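Phosphoacetylglucosamine mutase (PDB 5OAW) catalyses the magnesium-dependent interconversion of the 6-phosphate and 1-phosphate of N-acetylglucosamine, probably through a phosphoserine of the enzyme. Local coordinates at residues A131-A136 and D251-E256; L212-A217 and A281-D286; G258-K263 and A287-Y292; D305-A310 and F379-H384. One frame throughout, in Å; residues are numbered along the deposited sequence.

How the contacts relate
All four contacts are largely buried, but contact 1 is the smallest and lies furthest from the centre of the chain, joining the first domain to the second. Contacts 2 and 3 share one mixed sheet: contact 2 pairs strands 211-215 and 279-283, while contact 3 sets helix 259-265 against the neighbouring strand 290-295, and together they supply the three aspartates on magnesium. Contact 4, in the third domain, adjoins contact 3 through Ile290 N to Gly383 O and reaches the sugar phosphate rather than the metal. Backbone hydrogen bonds dominate contact 2, a salt bridge and leucine packing contact 3, a helix start against a turn contact 4, and a methyl over a guanidinium contact 1.

Contact 1 (A131-A136 and D251-E256); sequences ARDTRA and DSLNFE
Leu253 lays its CD2 methyl on one face of the Arg135 guanidinium, 3.4 Å above the plane and displaced toward the rim, with NH2 the nearest guanidinium nitrogen at 3.6 Å. This is the close part of the contact. Leu253 CG stands anti to its backbone N (chi1 180°), which extends the side chain toward the arginine and across it at about a right angle. Asn254 ND2 and Arg135 NH2 are neighbours at 3.8 Å, not bonded to each other: NH2 donates to the carbonyl of Asn71 and ND2 to that of phosphoserine 69. Toward the partly exposed Thr134 the fit loosens, its OG1 coming only to 3.9 Å from Leu253 CD2. Arg135 is held in place from its own side. Its NE donates to the syn lone pair of Asp133 OD2 at 2.8 Å, almost exactly in the guanidinium plane, and Asp133 OD1 closes an Asx turn by accepting from Arg135 N. Thr67 also bonds Asp133 OD2, while NH1 reaches the carbonyls of Pro72 and Asp75. No polar bond therefore links the two segments directly; a methyl packs on a cation's face, and Arg135 and Asn254 come together from two domains by donating to carbonyls of the phosphoserine loop.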
loop_
_atom_site.group_PDB
_atom_site.type_symbol
_atom_site.label_atom_id
_atom_site.label_comp_id
_atom_site.label_asym_id
_atom_site.label_seq_id
_atom_site.Cartn_x
_atom_site.Cartn_y
_atom_site.Cartn_z
ATOM N N ALA A 131 3.023 -15.243 -6.942
ATOM C CA ALA A 131 1.664 -15.100 -7.468
ATOM C C ALA A 131 1.617 -13.958 -8.487
ATOM O O ALA A 131 2.602 -13.211 -8.649
ATOM C CB ALA A 131 0.678 -14.835 -6.345
ATOM N N ARG A 132 0.463 -13.820 -9.141
ATOM C CA ARG A 132 0.233 -12.762 -10.122
ATOM C C ARG A 132 -1.195 -12.207 -10.068
ATOM O O ARG A 132 -2.126 -12.874 -9.583
ATOM C CB ARG A 132 0.555 -13.265 -11.543
ATOM C CG ARG A 132 -0.251 -14.467 -12.012
ATOM C CD ARG A 132 0.397 -15.013 -13.274
ATOM N NE ARG A 132 -0.490 -15.871 -14.057
ATOM C CZ ARG A 132 -0.544 -17.198 -13.961
ATOM N NH1 ARG A 132 0.248 -17.858 -13.114
ATOM N NH2 ARG A 132 -1.394 -17.876 -14.726
ATOM N N ASP A 133 -1.362 -10.985 -10.583
ATOM C CA ASP A 133 -2.692 -10.459 -10.851
ATOM C C ASP A 133 -3.254 -11.015 -12.181
ATOM O O ASP A 133 -2.797 -12.056 -12.672
ATOM C CB ASP A 133 -2.722 -8.918 -10.755
ATOM C CG ASP A 133 -1.972 -8.221 -11.885
ATOM O OD1 ASP A 133 -1.357 -8.884 -12.758
ATOM O OD2 ASP A 133 -2.005 -6.977 -11.887
ATOM N N THR A 134 -4.216 -10.310 -12.767
ATOM C CA THR A 134 -4.953 -10.808 -13.930
ATOM C C THR A 134 -4.313 -10.495 -15.284
ATOM O O THR A 134 -4.883 -10.804 -16.320
ATOM C CB THR A 134 -6.389 -10.267 -13.926
ATOM O OG1 THR A 134 -6.347 -8.843 -14.008
ATOM C CG2 THR A 134 -7.121 -10.660 -12.662
ATOM N N ARG A 135 -3.134 -9.883 -15.279
ATOM C CA ARG A 135 -2.525 -9.397 -16.522
ATOM C C ARG A 135 -2.243 -10.482 -17.548
ATOM O O ARG A 135 -1.932 -11.621 -17.185
ATOM C CB ARG A 135 -1.264 -8.597 -16.237
ATOM C CG ARG A 135 -1.587 -7.158 -15.901
ATOM C CD ARG A 135 -0.571 -6.562 -14.940
ATOM N NE ARG A 135 -1.224 -5.533 -14.140
ATOM C CZ ARG A 135 -1.418 -4.278 -14.529
ATOM N NH1 ARG A 135 -0.981 -3.842 -15.709
ATOM N NH2 ARG A 135 -2.052 -3.449 -13.729
ATOM N N ALA A 136 -2.354 -10.092 -18.825
ATOM C CA ALA A 136 -2.210 -10.988 -19.975
ATOM C C ALA A 136 -0.821 -11.626 -20.066
ATOM O O ALA A 136 -0.690 -12.793 -20.473
ATOM C CB ALA A 136 -2.549 -10.252 -21.271
ATOM N N ASP A 251 -8.307 -5.914 -21.190
ATOM C CA ASP A 251 -8.464 -4.481 -21.507
ATOM C C ASP A 251 -9.262 -3.720 -20.452
ATOM O O ASP A 251 -9.188 -2.485 -20.398
ATOM C CB ASP A 251 -9.182 -4.282 -22.851
ATOM C CG ASP A 251 -8.358 -4.716 -24.064
ATOM O OD1 ASP A 251 -7.143 -5.033 -23.931
ATOM O OD2 ASP A 251 -8.954 -4.726 -25.172
ATOM N N SER A 252 -10.037 -4.444 -19.637
ATOM C CA SER A 252 -10.901 -3.811 -18.642
ATOM C C SER A 252 -10.202 -3.388 -17.344
ATOM O O SER A 252 -10.773 -2.649 -16.542
ATOM C CB SER A 252 -12.114 -4.687 -18.353
ATOM O OG SER A 252 -12.900 -4.825 -19.517
ATOM N N LEU A 253 -8.954 -3.820 -17.168
ATOM C CA LEU A 253 -8.213 -3.563 -15.948
ATOM C C LEU A 253 -7.912 -2.082 -15.747
ATOM O O LEU A 253 -7.284 -1.444 -16.597
ATOM C CB LEU A 253 -6.935 -4.399 -15.912
ATOM C CG LEU A 253 -5.998 -4.268 -14.702
ATOM C CD1 LEU A 253 -6.710 -4.457 -13.372
ATOM C CD2 LEU A 253 -4.887 -5.286 -14.845
ATOM N N ASN A 254 -8.380 -1.563 -14.614
ATOM C CA ASN A 254 -8.266 -0.130 -14.251
ATOM C C ASN A 254 -8.879 0.875 -15.249
ATOM O O ASN A 254 -8.607 2.067 -15.138
ATOM C CB ASN A 254 -6.805 0.251 -13.947
ATOM C CG ASN A 254 -6.176 -0.634 -12.880
ATOM O OD1 ASN A 254 -6.613 -0.659 -11.723
ATOM N ND2 ASN A 254 -5.145 -1.366 -13.268
ATOM N N PHE A 255 -9.699 0.398 -16.198
ATOM C CA PHE A 255 -10.314 1.246 -17.237
ATOM C C PHE A 255 -11.482 2.024 -16.679
ATOM O O PHE A 255 -12.580 1.475 -16.465
ATOM C CB PHE A 255 -10.764 0.430 -18.457
ATOM C CG PHE A 255 -11.348 1.267 -19.580
ATOM C CD1 PHE A 255 -12.740 1.380 -19.741
ATOM C CD2 PHE A 255 -10.515 1.934 -20.483
ATOM C CE1 PHE A 255 -13.288 2.149 -20.770
ATOM C CE2 PHE A 255 -11.058 2.701 -21.513
ATOM C CZ PHE A 255 -12.448 2.812 -21.656
ATOM N N GLU A 256 -11.223 3.308 -16.445
ATOM C CA GLU A 256 -12.222 4.280 -15.980
ATOM C C GLU A 256 -12.922 3.844 -14.690
ATOM O O GLU A 256 -14.055 4.223 -14.417
ATOM C CB GLU A 256 -13.195 4.662 -17.120
ATOM C CG GLU A 256 -12.490 5.386 -18.280
ATOM C CD GLU A 256 -13.414 5.865 -19.406
ATOM O OE1 GLU A 256 -14.664 5.750 -19.306
ATOM O OE2 GLU A 256 -12.864 6.371 -20.415
#

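Contact 2 (L212-A217 and A281-D286); sequences LTVDCA and ASLDGD. With MG (magnesium ion), chain C.
Leu283 is the main bump on one side of this parallel strand pair, its two methyls set against Val214 CG1 and Cys216 SG: CD2 lies 3.8 Å from Val214 CG1, and CD1 abuts the sulfur. Its CG lies anti to the carbonyl carbon (chi1 -42°), which places the branches in the hollow between those two residues. Further back, Leu212 CD1 reaches the small Ala281 CB, and past the strand ends Ala217 CB settles against the backbone from Leu283 O to Gly285 N. The axes of the short strands 212-215 and 281-283 come within 4.6 Å and cross at -29°. They are stitched by Ala281 N to Thr213 O, Asp215 N to Ala281 O and Leu283 N to Asp215 O. Asp215 and Ser282 project from the opposite face, where Ser282 OG donates to Asp215 OD2 at 2.5 Å on the anti side of the carboxylate. OD2 also accepts from Gly258 N, while OD1 takes Ala217 N in an Asx turn and Asn244 ND2. Asp284 OD2 and Asp286 OD1 each bind magnesium at 2.2 Å; Asp288 and phosphoserine 69 complete the site. Four donors thus grip the buried Asp215 carboxylate and probably stabilise its charge, at the end of the strand pair, next to the metal-binding loop.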
loop_
_atom_site.group_PDB
_atom_site.type_symbol
_atom_site.label_atom_id
_atom_site.label_comp_id
_atom_site.label_asym_id
_atom_site.label_seq_id
_atom_site.Cartn_x
_atom_site.Cartn_y
_atom_site.Cartn_z
ATOM N N LEU A 212 -22.721 -1.839 0.871
ATOM C CA LEU A 212 -21.446 -1.293 0.415
ATOM C C LEU A 212 -21.162 -1.732 -1.035
ATOM O O LEU A 212 -21.006 -2.919 -1.307
ATOM C CB LEU A 212 -20.307 -1.702 1.372
ATOM C CG LEU A 212 -18.902 -1.367 0.869
ATOM C CD1 LEU A 212 -18.635 0.111 1.006
ATOM C CD2 LEU A 212 -17.826 -2.168 1.571
ATOM N N THR A 213 -21.117 -0.768 -1.951
ATOM C CA THR A 213 -20.872 -1.011 -3.371
ATOM C C THR A 213 -19.386 -0.836 -3.624
ATOM O O THR A 213 -18.862 0.274 -3.584
ATOM C CB THR A 213 -21.716 -0.054 -4.249
ATOM O OG1 THR A 213 -23.070 -0.098 -3.800
ATOM C CG2 THR A 213 -21.684 -0.423 -5.748
ATOM N N VAL A 214 -18.716 -1.957 -3.861
ATOM C CA VAL A 214 -17.274 -2.001 -4.069
ATOM C C VAL A 214 -16.914 -2.170 -5.540
ATOM O O VAL A 214 -17.181 -3.216 -6.132
ATOM C CB VAL A 214 -16.641 -3.173 -3.289
ATOM C CG1 VAL A 214 -15.112 -3.141 -3.353
ATOM C CG2 VAL A 214 -17.133 -3.183 -1.856
ATOM N N ASP A 215 -16.279 -1.146 -6.103
ATOM C CA ASP A 215 -15.677 -1.212 -7.432
ATOM C C ASP A 215 -14.292 -1.884 -7.364
ATOM O O ASP A 215 -13.337 -1.350 -6.768
ATOM C CB ASP A 215 -15.651 0.197 -8.061
ATOM C CG ASP A 215 -14.431 0.436 -8.970
ATOM O OD1 ASP A 215 -14.099 -0.438 -9.801
ATOM O OD2 ASP A 215 -13.805 1.518 -8.857
ATOM N N CYS A 216 -14.187 -3.050 -7.996
ATOM C CA CYS A 216 -12.959 -3.878 -7.951
ATOM C C CYS A 216 -11.982 -3.720 -9.111
ATOM O O CYS A 216 -11.115 -4.608 -9.350
ATOM C CB CYS A 216 -13.328 -5.340 -7.737
ATOM S SG CYS A 216 -14.278 -5.572 -6.211
ATOM N N ALA A 217 -12.123 -2.590 -9.827
ATOM C CA ALA A 217 -11.175 -2.134 -10.854
ATOM C C ALA A 217 -10.993 -3.099 -12.014
ATOM O O ALA A 217 -10.053 -2.971 -12.794
ATOM C CB ALA A 217 -9.818 -1.820 -10.221
ATOM N N ALA A 281 -16.958 2.127 -2.341
ATOM C CA ALA A 281 -15.500 2.114 -2.296
ATOM C C ALA A 281 -14.924 1.619 -3.605
ATOM O O ALA A 281 -15.619 1.004 -4.396
ATOM C CB ALA A 281 -14.996 1.260 -1.143
ATOM N N SER A 282 -13.642 1.913 -3.814
ATOM C CA SER A 282 -12.873 1.429 -4.936
ATOM C C SER A 282 -11.561 0.813 -4.470
ATOM O O SER A 282 -10.879 1.377 -3.609
ATOM C CB SER A 282 -12.624 2.552 -5.947
ATOM O OG SER A 282 -13.810 2.795 -6.698
ATOM N N LEU A 283 -11.242 -0.356 -5.036
ATOM C CA LEU A 283 -9.959 -1.020 -4.855
ATOM C C LEU A 283 -9.116 -0.696 -6.063
ATOM O O LEU A 283 -9.660 -0.368 -7.101
ATOM C CB LEU A 283 -10.136 -2.542 -4.784
ATOM C CG LEU A 283 -11.270 -3.220 -4.005
ATOM C CD1 LEU A 283 -11.082 -4.732 -4.059
ATOM C CD2 LEU A 283 -11.373 -2.744 -2.560
ATOM N N ASP A 284 -7.794 -0.791 -5.956
ATOM C CA ASP A 284 -6.972 -0.745 -7.164
ATOM C C ASP A 284 -6.838 -2.157 -7.753
ATOM O O ASP A 284 -7.394 -3.117 -7.193
ATOM C CB ASP A 284 -5.631 -0.038 -6.940
ATOM C CG ASP A 284 -4.704 -0.791 -6.028
ATOM O OD1 ASP A 284 -5.169 -1.484 -5.100
ATOM O OD2 ASP A 284 -3.476 -0.658 -6.226
ATOM N N GLY A 285 -6.134 -2.266 -8.882
ATOM C CA GLY A 285 -6.002 -3.522 -9.634
ATOM C C GLY A 285 -5.457 -4.711 -8.858
ATOM O O GLY A 285 -5.876 -5.842 -9.105
ATOM N N ASP A 286 -4.535 -4.466 -7.924
ATOM C CA ASP A 286 -3.936 -5.551 -7.132
ATOM C C ASP A 286 -4.409 -5.524 -5.676
ATOM O O ASP A 286 -3.881 -6.250 -4.822
ATOM C CB ASP A 286 -2.402 -5.583 -7.260
ATOM C CG ASP A 286 -1.723 -4.354 -6.666
ATOM O OD1 ASP A 286 -2.400 -3.319 -6.431
ATOM O OD2 ASP A 286 -0.487 -4.398 -6.436
HETATM MG MG MG C . -1.486 -1.450 -5.802
HETATM O O HOH W 1 -9.133 -5.332 -7.762
#

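Contact 3 (G258-K263 and A287-Y292); sequences GADYVK and ADRILY. Unlike the reference sequence in segment 287-292: Leu291 (reference Val). With MG (magnesium ion), chain C.
Leu291, Arg289 and Ala259 account for most of the buried surface where helix 259-265 lies over strand 290-295. Leu291, which differs from the valine of the reference sequence, divides its branches along the helix: CD1 meets Val262 CG1 at 3.6 Å, the two side chains running antiparallel alongside each other, and CD2 comes equally close to Lys263 CB. Ala259 CB sits between Leu291 CG (4.0 Å) and Arg289 O (3.9 Å). Arg289 passes along the first turn of the helix, its chain bent at chi3 (59°), which brings the guanidinium beside Asp260. Its NH2 donates to the anti lone pair of Asp260 OD1 at 3.1 Å, a salt bridge with the acceptor 16° out of the guanidinium plane and the carboxylate turned nearly perpendicular to that plane. Arg289 NE is taken by the carbonyl of Asn382, and NH1 makes a weak bond to a phosphate oxygen of phosphoserine 69, so the salt bridge probably helps to hold a cation near the phosphoryl group. The preceding residue, Asp288, binds magnesium through OD2 at 2.0 Å. Within the fold, the helix packs on the sheet face formed by Ser282, Leu291 and Leu303, while Ile290 and Tyr292 turn from it toward helix 428-441.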
loop_
_atom_site.group_PDB
_atom_site.type_symbol
_atom_site.label_atom_id
_atom_site.label_comp_id
_atom_site.label_asym_id
_atom_site.label_seq_id
_atom_site.Cartn_x
_atom_site.Cartn_y
_atom_site.Cartn_z
ATOM N N GLY A 258 -11.640 1.909 -10.473
ATOM C CA GLY A 258 -10.543 1.632 -9.540
ATOM C C GLY A 258 -10.137 2.835 -8.706
ATOM O O GLY A 258 -10.407 3.993 -9.071
ATOM N N ALA A 259 -9.456 2.561 -7.599
ATOM C CA ALA A 259 -9.134 3.590 -6.600
ATOM C C ALA A 259 -8.293 4.736 -7.150
ATOM O O ALA A 259 -8.486 5.891 -6.752
ATOM C CB ALA A 259 -8.464 2.973 -5.368
ATOM N N ASP A 260 -7.376 4.404 -8.062
ATOM C CA ASP A 260 -6.501 5.388 -8.665
ATOM C C ASP A 260 -7.257 6.404 -9.559
ATOM O O ASP A 260 -7.066 7.617 -9.412
ATOM C CB ASP A 260 -5.352 4.720 -9.407
ATOM C CG ASP A 260 -4.361 5.731 -9.920
ATOM O OD1 ASP A 260 -3.579 6.284 -9.104
ATOM O OD2 ASP A 260 -4.401 6.008 -11.139
ATOM N N TYR A 261 -8.127 5.905 -10.444
ATOM C CA TYR A 261 -9.073 6.747 -11.187
ATOM C C TYR A 261 -9.880 7.677 -10.283
ATOM O O TYR A 261 -9.891 8.890 -10.481
ATOM C CB TYR A 261 -10.033 5.892 -12.021
ATOM C CG TYR A 261 -11.003 6.706 -12.863
ATOM C CD1 TYR A 261 -10.679 7.071 -14.187
ATOM C CD2 TYR A 261 -12.259 7.100 -12.350
ATOM C CE1 TYR A 261 -11.576 7.810 -14.968
ATOM C CE2 TYR A 261 -13.159 7.838 -13.122
ATOM C CZ TYR A 261 -12.814 8.193 -14.426
ATOM O OH TYR A 261 -13.691 8.930 -15.190
ATOM N N VAL A 262 -10.558 7.085 -9.307
ATOM C CA VAL A 262 -11.460 7.799 -8.426
ATOM C C VAL A 262 -10.732 8.873 -7.633
ATOM O O VAL A 262 -11.245 9.972 -7.502
ATOM C CB VAL A 262 -12.205 6.818 -7.502
ATOM C CG1 VAL A 262 -12.975 7.551 -6.408
ATOM C CG2 VAL A 262 -13.152 5.963 -8.333
ATOM N N LYS A 263 -9.538 8.560 -7.133
ATOM C CA LYS A 263 -8.742 9.508 -6.351
ATOM C C LYS A 263 -8.241 10.664 -7.226
ATOM O O LYS A 263 -8.464 11.826 -6.888
ATOM C CB LYS A 263 -7.589 8.784 -5.611
ATOM C CG LYS A 263 -6.388 9.621 -5.162
ATOM C CD LYS A 263 -6.703 10.450 -3.925
ATOM C CE LYS A 263 -5.614 11.481 -3.678
ATOM N NZ LYS A 263 -6.154 12.629 -2.893
ATOM N N ALA A 287 -5.420 -4.685 -5.434
ATOM C CA ALA A 287 -6.168 -4.598 -4.182
ATOM C C ALA A 287 -5.338 -4.352 -2.914
ATOM O O ALA A 287 -5.588 -4.936 -1.865
ATOM C CB ALA A 287 -7.107 -5.797 -4.032
ATOM N N ASP A 288 -4.358 -3.463 -3.029
ATOM C CA ASP A 288 -3.664 -2.915 -1.868
ATOM C C ASP A 288 -3.936 -1.408 -1.664
ATOM O O ASP A 288 -3.235 -0.743 -0.910
ATOM C CB ASP A 288 -2.165 -3.216 -1.950
ATOM C CG ASP A 288 -1.477 -2.515 -3.119
ATOM O OD1 ASP A 288 -0.222 -2.499 -3.169
ATOM O OD2 ASP A 288 -2.172 -1.986 -4.007
ATOM N N ARG A 289 -4.949 -0.885 -2.350
ATOM C CA ARG A 289 -5.406 0.508 -2.178
ATOM C C ARG A 289 -6.918 0.548 -2.184
ATOM O O ARG A 289 -7.572 -0.048 -3.047
ATOM C CB ARG A 289 -4.887 1.424 -3.291
ATOM C CG ARG A 289 -3.411 1.753 -3.214
ATOM C CD ARG A 289 -2.895 2.216 -4.558
ATOM N NE ARG A 289 -3.624 3.399 -4.983
ATOM C CZ ARG A 289 -3.302 4.173 -6.009
ATOM N NH1 ARG A 289 -2.239 3.910 -6.750
ATOM N NH2 ARG A 289 -4.052 5.229 -6.276
ATOM N N ILE A 290 -7.468 1.257 -1.222
ATOM C CA ILE A 290 -8.907 1.459 -1.145
ATOM C C ILE A 290 -9.217 2.921 -0.802
ATOM O O ILE A 290 -8.447 3.581 -0.097
ATOM C CB ILE A 290 -9.573 0.501 -0.127
ATOM C CG1 ILE A 290 -11.106 0.618 -0.188
ATOM C CG2 ILE A 290 -9.025 0.731 1.289
ATOM C CD1 ILE A 290 -11.855 -0.403 0.640
ATOM N N LEU A 291 -10.331 3.416 -1.332
ATOM C CA LEU A 291 -10.981 4.616 -0.802
ATOM C C LEU A 291 -12.475 4.569 -0.869
ATOM O O LEU A 291 -13.052 3.922 -1.707
ATOM C CB LEU A 291 -10.488 5.895 -1.461
ATOM C CG LEU A 291 -9.934 5.694 -2.839
ATOM C CD1 LEU A 291 -10.995 5.941 -3.905
ATOM C CD2 LEU A 291 -8.749 6.640 -2.897
ATOM N N TYR A 292 -13.085 5.286 0.049
ATOM C CA TYR A 292 -14.513 5.382 0.122
ATOM C C TYR A 292 -14.992 6.651 -0.569
ATOM O O TYR A 292 -14.218 7.584 -0.796
ATOM C CB TYR A 292 -14.945 5.324 1.580
ATOM C CG TYR A 292 -15.087 3.917 2.099
ATOM C CD1 TYR A 292 -13.974 3.049 2.212
ATOM C CD2 TYR A 292 -16.333 3.443 2.493
ATOM C CE1 TYR A 292 -14.126 1.745 2.697
ATOM C CE2 TYR A 292 -16.495 2.150 2.974
ATOM C CZ TYR A 292 -15.404 1.303 3.071
ATOM O OH TYR A 292 -15.615 0.037 3.566
HETATM MG MG MG C . -1.486 -1.450 -5.802
#

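Contact 4 (D305-A310 and F379-H384); sequences DGDRIA and FEANGH. With 16G (2-acetamido-2-deoxy-6-O-phosphono-alpha-D-glucopyranose), chain D.
Gly306 supplies the backbone hydrogen bond of this contact: its N donates to Ala381 O at 3.0 Å. A CA-H...O contact follows, Gly306 CA lying 3.1 Å from Glu380 O; the glycine's bare CA lets that oxygen come this close. The turn from Glu380 to Gly383 can therefore lie directly against the start of helix 306-323, where Asp305 is the N-cap and its OD1 makes weak bonds to Asp307 N and Arg308 N. Apolar contacts centre on Phe379. With Ile309 CG1 anti to the carbonyl carbon (chi1 -62°), the CG2 methyl sits over one face of the ring, 3.9 Å from its centroid in a CH-pi contact, and Ala310 CB packs against Phe379 CB at 3.7 Å. A water joins the segments on the polar side, donating to Asp307 OD2 and accepting from Ala381 N; the methyl of Ala381 lies 3.4 Å from the same Asp307 oxygen. Glu380 faces away from the helix, and its carboxylate reaches the ligand, taking two hydrogen bonds, O3 to OE1 at 2.7 Å and O4 to OE2 at 2.6 Å. One carboxylate thus reads two neighbouring sugar hydroxyls, carried by a turn whose backbone is bonded to the helix start behind it.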
loop_
_atom_site.group_PDB
_atom_site.type_symbol
_atom_site.label_atom_id
_atom_site.label_comp_id
_atom_site.label_asym_id
_atom_site.label_seq_id
_atom_site.Cartn_x
_atom_site.Cartn_y
_atom_site.Cartn_z
ATOM N N ASP A 305 -10.898 9.527 1.312
ATOM C CA ASP A 305 -9.664 8.911 0.832
ATOM C C ASP A 305 -8.849 8.280 1.970
ATOM O O ASP A 305 -9.355 8.141 3.075
ATOM C CB ASP A 305 -8.852 9.896 -0.045
ATOM C CG ASP A 305 -8.254 11.101 0.739
ATOM O OD1 ASP A 305 -8.322 11.148 1.989
ATOM O OD2 ASP A 305 -7.689 12.006 0.071
ATOM N N GLY A 306 -7.607 7.889 1.682
ATOM C CA GLY A 306 -6.720 7.275 2.674
ATOM C C GLY A 306 -6.512 8.061 3.956
ATOM O O GLY A 306 -6.528 7.499 5.047
ATOM N N ASP A 307 -6.330 9.371 3.831
ATOM C CA ASP A 307 -6.183 10.239 4.992
ATOM C C ASP A 307 -7.429 10.301 5.854
ATOM O O ASP A 307 -7.340 10.455 7.071
ATOM C CB ASP A 307 -5.714 11.614 4.568
ATOM C CG ASP A 307 -4.233 11.632 4.282
ATOM O OD1 ASP A 307 -3.460 11.256 5.200
ATOM O OD2 ASP A 307 -3.838 11.999 3.144
ATOM N N ARG A 308 -8.576 10.131 5.211
ATOM C CA ARG A 308 -9.859 10.040 5.881
ATOM C C ARG A 308 -10.066 8.674 6.575
ATOM O O ARG A 308 -10.678 8.585 7.652
ATOM C CB ARG A 308 -10.950 10.317 4.848
ATOM C CG ARG A 308 -12.063 11.181 5.366
ATOM C CD ARG A 308 -11.815 12.659 5.153
ATOM N NE ARG A 308 -12.487 13.351 6.242
ATOM C CZ ARG A 308 -13.028 14.561 6.191
ATOM N NH1 ARG A 308 -13.003 15.298 5.085
ATOM N NH2 ARG A 308 -13.603 15.025 7.278
ATOM N N ILE A 309 -9.564 7.610 5.952
ATOM C CA ILE A 309 -9.527 6.288 6.588
ATOM C C ILE A 309 -8.566 6.299 7.787
ATOM O O ILE A 309 -8.871 5.734 8.850
ATOM C CB ILE A 309 -9.150 5.166 5.582
ATOM C CG1 ILE A 309 -10.210 5.067 4.470
ATOM C CG2 ILE A 309 -9.026 3.827 6.301
ATOM C CD1 ILE A 309 -9.722 4.400 3.190
ATOM N N ALA A 310 -7.415 6.950 7.607
ATOM C CA ALA A 310 -6.430 7.138 8.676
ATOM C C ALA A 310 -7.039 7.771 9.919
ATOM O O ALA A 310 -6.842 7.261 11.007
ATOM C CB ALA A 310 -5.244 7.961 8.182
ATOM N N PHE A 379 -1.491 5.840 6.538
ATOM C CA PHE A 379 -2.195 5.772 5.262
ATOM C C PHE A 379 -1.708 6.926 4.404
ATOM O O PHE A 379 -1.459 8.013 4.923
ATOM C CB PHE A 379 -3.712 5.930 5.442
ATOM C CG PHE A 379 -4.433 4.656 5.742
ATOM C CD1 PHE A 379 -4.512 4.168 7.055
ATOM C CD2 PHE A 379 -5.047 3.936 4.723
ATOM C CE1 PHE A 379 -5.174 2.975 7.338
ATOM C CE2 PHE A 379 -5.718 2.742 4.994
ATOM C CZ PHE A 379 -5.777 2.261 6.301
ATOM N N GLU A 380 -1.563 6.684 3.102
ATOM C CA GLU A 380 -1.431 7.763 2.139
ATOM C C GLU A 380 -2.815 8.075 1.573
ATOM O O GLU A 380 -3.740 7.238 1.685
ATOM C CB GLU A 380 -0.413 7.408 1.053
ATOM C CG GLU A 380 1.013 7.564 1.545
ATOM C CD GLU A 380 2.059 7.106 0.553
ATOM O OE1 GLU A 380 2.132 5.876 0.293
ATOM O OE2 GLU A 380 2.825 7.974 0.052
ATOM N N ALA A 381 -2.964 9.277 0.997
ATOM C CA ALA A 381 -4.239 9.719 0.410
ATOM C C ALA A 381 -4.764 8.739 -0.661
ATOM O O ALA A 381 -5.984 8.498 -0.745
ATOM C CB ALA A 381 -4.134 11.144 -0.154
ATOM N N ASN A 382 -3.840 8.170 -1.444
ATOM C CA ASN A 382 -4.174 7.207 -2.503
ATOM C C ASN A 382 -4.855 5.910 -1.986
ATOM O O ASN A 382 -5.309 5.066 -2.778
ATOM C CB ASN A 382 -2.920 6.890 -3.358
ATOM C CG ASN A 382 -1.813 6.179 -2.579
ATOM O OD1 ASN A 382 -1.981 5.785 -1.421
ATOM N ND2 ASN A 382 -0.664 6.013 -3.223
ATOM N N GLY A 383 -4.890 5.746 -0.666
ATOM C CA GLY A 383 -5.607 4.640 -0.059
ATOM C C GLY A 383 -4.789 3.422 0.336
ATOM O O GLY A 383 -5.357 2.429 0.778
ATOM N N HIS A 384 -3.471 3.490 0.165
ATOM C CA HIS A 384 -2.568 2.492 0.725
ATOM C C HIS A 384 -2.279 2.777 2.196
ATOM O O HIS A 384 -1.855 3.878 2.551
ATOM C CB HIS A 384 -1.242 2.420 -0.038
ATOM C CG HIS A 384 -0.382 1.277 0.401
ATOM N ND1 HIS A 384 0.596 1.407 1.367
ATOM C CD2 HIS A 384 -0.411 -0.034 0.071
ATOM C CE1 HIS A 384 1.151 0.230 1.590
ATOM N NE2 HIS A 384 0.561 -0.662 0.813
HETATM C C1 16G D . 5.254 5.397 -5.016
HETATM C C2 16G D . 5.115 4.978 -3.531
HETATM C C3 16G D . 4.012 5.750 -2.807
HETATM C C4 16G D . 4.118 7.259 -3.067
HETATM C C5 16G D . 4.213 7.586 -4.559
HETATM C C6 16G D . 4.567 9.038 -4.685
HETATM C C7 16G D . 5.627 2.700 -2.739
HETATM C C8 16G D . 5.238 1.214 -2.856
HETATM N N2 16G D . 4.873 3.527 -3.467
HETATM O O1 16G D . 4.179 4.867 -5.797
HETATM O O3 16G D . 4.148 5.559 -1.400
HETATM O O4 16G D . 2.982 7.882 -2.523
HETATM O O5 16G D . 5.290 6.846 -5.224
HETATM O O6 16G D . 4.771 9.348 -6.038
HETATM O O7 16G D . 6.536 3.079 -1.989
HETATM P P 16G D . 5.601 10.623 -6.428
HETATM O O1P 16G D . 5.512 10.672 -8.000
HETATM O O2P 16G D . 4.718 11.877 -5.864
HETATM O O3P 16G D . 7.024 10.623 -5.957
HETATM O O HOH W 2 -1.522 11.766 1.847
#